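Local structure of hemin degrading factor (Pseudomonas aeruginosa, 4MF9) at residues Ser102-Val110 against Leu117-Asn125. The protein binds heme and probably traffics and degrades it, consistent with a role in bacterial iron acquisition. Residues are numbered along the deposited sequence; the frame is centred on the assembly and turned at random.
Sequences SANGQMGLV and LRLFLGGWN. With HEM (protoporphyrin IX containing Fe), chain C.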
# COMPACT_ATOMS: atom_id res chain seq x y z
N SER A 102 -13.35 -13.38 -0.51
CA SER A 102 -14.27 -13.92 0.50
C SER A 102 -15.71 -14.08 -0.01
O SER A 102 -16.11 -13.48 -1.02
CB SER A 102 -14.25 -13.07 1.77
OG SER A 102 -14.80 -11.78 1.53
N ALA A 103 -16.51 -14.85 0.72
CA ALA A 103 -17.88 -15.14 0.30
C ALA A 103 -18.72 -13.91 0.22
O ALA A 103 -19.52 -13.77 -0.66
CB ALA A 103 -18.50 -16.09 1.28
N ASN A 104 -18.51 -13.02 1.15
CA ASN A 104 -19.25 -11.80 1.16
C ASN A 104 -18.67 -10.77 0.18
O ASN A 104 -19.18 -9.72 0.06
CB ASN A 104 -19.37 -11.27 2.56
CG ASN A 104 -18.09 -10.66 3.08
OD1 ASN A 104 -17.05 -10.93 2.58
ND2 ASN A 104 -18.20 -9.87 4.13
N GLY A 105 -17.58 -11.12 -0.47
CA GLY A 105 -16.91 -10.29 -1.46
C GLY A 105 -16.31 -9.00 -0.92
O GLY A 105 -16.13 -8.02 -1.65
N GLN A 106 -16.03 -8.99 0.36
CA GLN A 106 -15.45 -7.81 0.96
C GLN A 106 -13.94 -7.93 1.25
O GLN A 106 -13.33 -6.98 1.60
CB GLN A 106 -16.16 -7.44 2.26
CG GLN A 106 -17.63 -7.12 2.16
CD GLN A 106 -17.96 -6.11 1.12
OE1 GLN A 106 -18.50 -6.42 0.07
NE2 GLN A 106 -17.67 -4.90 1.40
N MET A 107 -13.40 -9.13 1.14
CA MET A 107 -11.99 -9.37 1.39
C MET A 107 -11.33 -10.16 0.29
O MET A 107 -11.80 -11.20 -0.08
CB MET A 107 -11.74 -10.05 2.73
CG MET A 107 -10.27 -10.12 3.12
SD MET A 107 -9.61 -8.71 4.02
CE MET A 107 -11.09 -7.89 4.53
N GLY A 108 -10.20 -9.66 -0.17
CA GLY A 108 -9.42 -10.35 -1.18
C GLY A 108 -8.03 -10.66 -0.67
O GLY A 108 -7.45 -9.89 0.11
N LEU A 109 -7.46 -11.74 -1.11
CA LEU A 109 -6.09 -12.04 -0.85
C LEU A 109 -5.34 -12.44 -2.11
O LEU A 109 -5.85 -13.12 -2.90
CB LEU A 109 -6.00 -13.21 0.09
CG LEU A 109 -5.71 -12.68 1.44
CD1 LEU A 109 -7.06 -12.55 2.06
CD2 LEU A 109 -4.87 -13.74 2.09
N VAL A 110 -4.10 -12.05 -2.23
CA VAL A 110 -3.19 -12.61 -3.21
C VAL A 110 -1.97 -13.11 -2.45
O VAL A 110 -1.28 -12.34 -1.79
CB VAL A 110 -2.80 -11.60 -4.29
CG1 VAL A 110 -2.05 -12.30 -5.42
CG2 VAL A 110 -4.05 -10.90 -4.83
N LEU A 117 -0.75 -9.64 -1.27
CA LEU A 117 -1.63 -8.49 -1.09
C LEU A 117 -2.75 -8.82 -0.12
O LEU A 117 -3.25 -9.95 -0.09
CB LEU A 117 -2.26 -8.10 -2.45
CG LEU A 117 -1.36 -7.53 -3.55
CD1 LEU A 117 -2.08 -7.53 -4.91
CD2 LEU A 117 -0.96 -6.11 -3.21
N ARG A 118 -3.16 -7.83 0.67
CA ARG A 118 -4.38 -7.96 1.45
C ARG A 118 -5.30 -6.86 0.98
O ARG A 118 -4.97 -5.67 1.08
CB ARG A 118 -4.11 -7.79 2.95
CG ARG A 118 -2.97 -8.65 3.49
CD ARG A 118 -3.22 -10.14 3.29
NE ARG A 118 -2.08 -10.94 3.75
CZ ARG A 118 -1.20 -11.54 2.94
NH1 ARG A 118 -1.34 -11.45 1.61
NH2 ARG A 118 -0.19 -12.24 3.45
N LEU A 119 -6.46 -7.26 0.45
CA LEU A 119 -7.36 -6.32 -0.22
C LEU A 119 -8.63 -6.13 0.59
O LEU A 119 -9.33 -7.10 0.92
CB LEU A 119 -7.70 -6.83 -1.63
CG LEU A 119 -6.50 -7.33 -2.44
CD1 LEU A 119 -6.93 -8.00 -3.76
CD2 LEU A 119 -5.51 -6.19 -2.72
N PHE A 120 -8.92 -4.88 0.94
CA PHE A 120 -10.13 -4.55 1.70
C PHE A 120 -11.12 -3.86 0.77
O PHE A 120 -11.13 -2.63 0.63
CB PHE A 120 -9.77 -3.68 2.90
CG PHE A 120 -8.68 -4.27 3.73
CD1 PHE A 120 -8.96 -5.29 4.63
CD2 PHE A 120 -7.37 -3.84 3.58
CE1 PHE A 120 -7.95 -5.85 5.38
CE2 PHE A 120 -6.36 -4.40 4.32
CZ PHE A 120 -6.65 -5.40 5.22
N LEU A 121 -11.94 -4.70 0.14
CA LEU A 121 -12.68 -4.36 -1.08
C LEU A 121 -13.86 -3.42 -0.86
O LEU A 121 -14.42 -2.88 -1.82
CB LEU A 121 -13.18 -5.64 -1.74
CG LEU A 121 -12.08 -6.63 -2.10
CD1 LEU A 121 -12.69 -7.87 -2.73
CD2 LEU A 121 -11.07 -5.98 -3.05
N GLY A 122 -14.24 -3.23 0.38
CA GLY A 122 -15.38 -2.45 0.71
C GLY A 122 -15.35 -1.03 0.29
O GLY A 122 -16.35 -0.49 -0.04
N GLY A 123 -14.19 -0.40 0.36
CA GLY A 123 -14.04 0.97 -0.09
C GLY A 123 -13.64 1.10 -1.56
O GLY A 123 -13.49 2.21 -2.08
N TRP A 124 -13.45 -0.02 -2.23
CA TRP A 124 -13.08 0.02 -3.64
C TRP A 124 -14.28 0.49 -4.46
O TRP A 124 -15.35 -0.10 -4.38
CB TRP A 124 -12.64 -1.36 -4.13
CG TRP A 124 -11.33 -1.82 -3.57
CD1 TRP A 124 -10.80 -1.53 -2.34
CD2 TRP A 124 -10.37 -2.65 -4.24
NE1 TRP A 124 -9.58 -2.14 -2.20
CE2 TRP A 124 -9.28 -2.83 -3.35
CE3 TRP A 124 -10.32 -3.27 -5.49
CZ2 TRP A 124 -8.17 -3.60 -3.67
CZ3 TRP A 124 -9.21 -4.03 -5.82
CH2 TRP A 124 -8.15 -4.19 -4.91
N ASN A 125 -14.11 1.56 -5.23
CA ASN A 125 -15.27 2.18 -5.87
C ASN A 125 -15.32 2.04 -7.39
O ASN A 125 -16.33 1.58 -7.95
CB ASN A 125 -15.35 3.65 -5.50
CG ASN A 125 -16.59 4.31 -6.07
OD1 ASN A 125 -17.70 3.82 -5.90
ND2 ASN A 125 -16.40 5.42 -6.77
CHA HEM C . 1.34 -9.59 9.33
CHB HEM C . 1.55 -13.71 6.99
CHC HEM C . -3.14 -13.32 5.99
CHD HEM C . -2.93 -8.72 7.31
C1A HEM C . 1.77 -10.79 8.85
C2A HEM C . 3.04 -11.38 9.11
C3A HEM C . 3.08 -12.53 8.47
C4A HEM C . 1.88 -12.64 7.78
CMA HEM C . 4.25 -13.47 8.46
CAA HEM C . 4.15 -10.86 9.96
CBA HEM C . 4.75 -11.84 11.00
CGA HEM C . 3.74 -12.01 12.08
O1A HEM C . 3.47 -13.12 12.53
O2A HEM C . 3.21 -11.02 12.49
C1B HEM C . 0.25 -13.91 6.56
C2B HEM C . -0.07 -15.11 5.89
C3B HEM C . -1.37 -15.05 5.59
C4B HEM C . -1.85 -13.75 6.11
CMB HEM C . 0.88 -16.24 5.61
CAB HEM C . -2.08 -16.17 4.90
CBB HEM C . -3.12 -16.04 4.12
C1C HEM C . -3.52 -12.06 6.26
C2C HEM C . -4.80 -11.57 6.13
C3C HEM C . -4.77 -10.27 6.51
C4C HEM C . -3.43 -9.93 6.87
CMC HEM C . -6.01 -12.35 5.69
CAC HEM C . -5.90 -9.37 6.52
CBC HEM C . -5.65 -8.11 6.70
C1D HEM C . -1.73 -8.57 8.01
C2D HEM C . -1.31 -7.32 8.72
C3D HEM C . -0.13 -7.60 9.28
C4D HEM C . 0.17 -8.99 8.91
CMD HEM C . -2.01 -5.99 8.84
CAD HEM C . 0.71 -6.66 10.10
CBD HEM C . 0.55 -7.01 11.58
CGD HEM C . 0.99 -6.04 12.63
O1D HEM C . 1.72 -6.49 13.48
O2D HEM C . 0.63 -4.87 12.68
NA HEM C . 1.07 -11.58 8.02
NB HEM C . -0.83 -13.12 6.68
NC HEM C . -2.75 -11.07 6.70
ND HEM C . -0.81 -9.51 8.16
FE HEM C . -0.85 -11.22 7.50
O HOH W 1 -13.55 -4.30 3.04
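M107 lies alongside F120 on the heme-facing side of an antiparallel hairpin, its thioether overlapping the CD1-CE1 side of the ring. With CG anti to the backbone N (chi1 -171°) and the chain bent further out, M107 CE comes 3.4 Å from F120 CD1, and the sulfur sits oblique to the ring in a Met-aromatic contact. The vinyl carbon CBC of the heme meets the ring at its edge, 3.2 Å from F120 CZ; methionine and vinyl group meet at neighbouring positions of the ring, CE1 touching both.

Two residues along each strand, on the same face, come L109 and R118. L109 CD2 covers one face of the guanidinium and also touches the other vinyl group, at CBB. R118 bends at chi2 (-60°) and spreads over the porphyrin, bringing NE to 3.0 Å from heme NC; the side chain of the axial ligand H215 is about 6 Å from its own. NH1 donates to L117 O, which lies in the guanidinium plane, and forms a salt bridge with D116; L117 O also takes V110 N from the opposite side of its carbonyl plane.

Paired backbone bonds at G108-L119 and V110-L117 set the register, G108 N reaching L119 O at 2.9 Å. On the reverse face V110 CG2 packs 3.9 Å from L117 CD1, while L119 and L121 reach helix 66-72. Just before strand 107-110 begins and just after strand 117-120 ends, Q106 O accepts from L121 N, and a water bridges the same oxygen to G122 N.

This hairpin of the HemS/ChuX domain thus gives the heme pocket an apolar edge of M107, L109 and F120, and a guanidinium, held by carbonyl and carboxylate against the porphyrin, that probably helps to hold the heme.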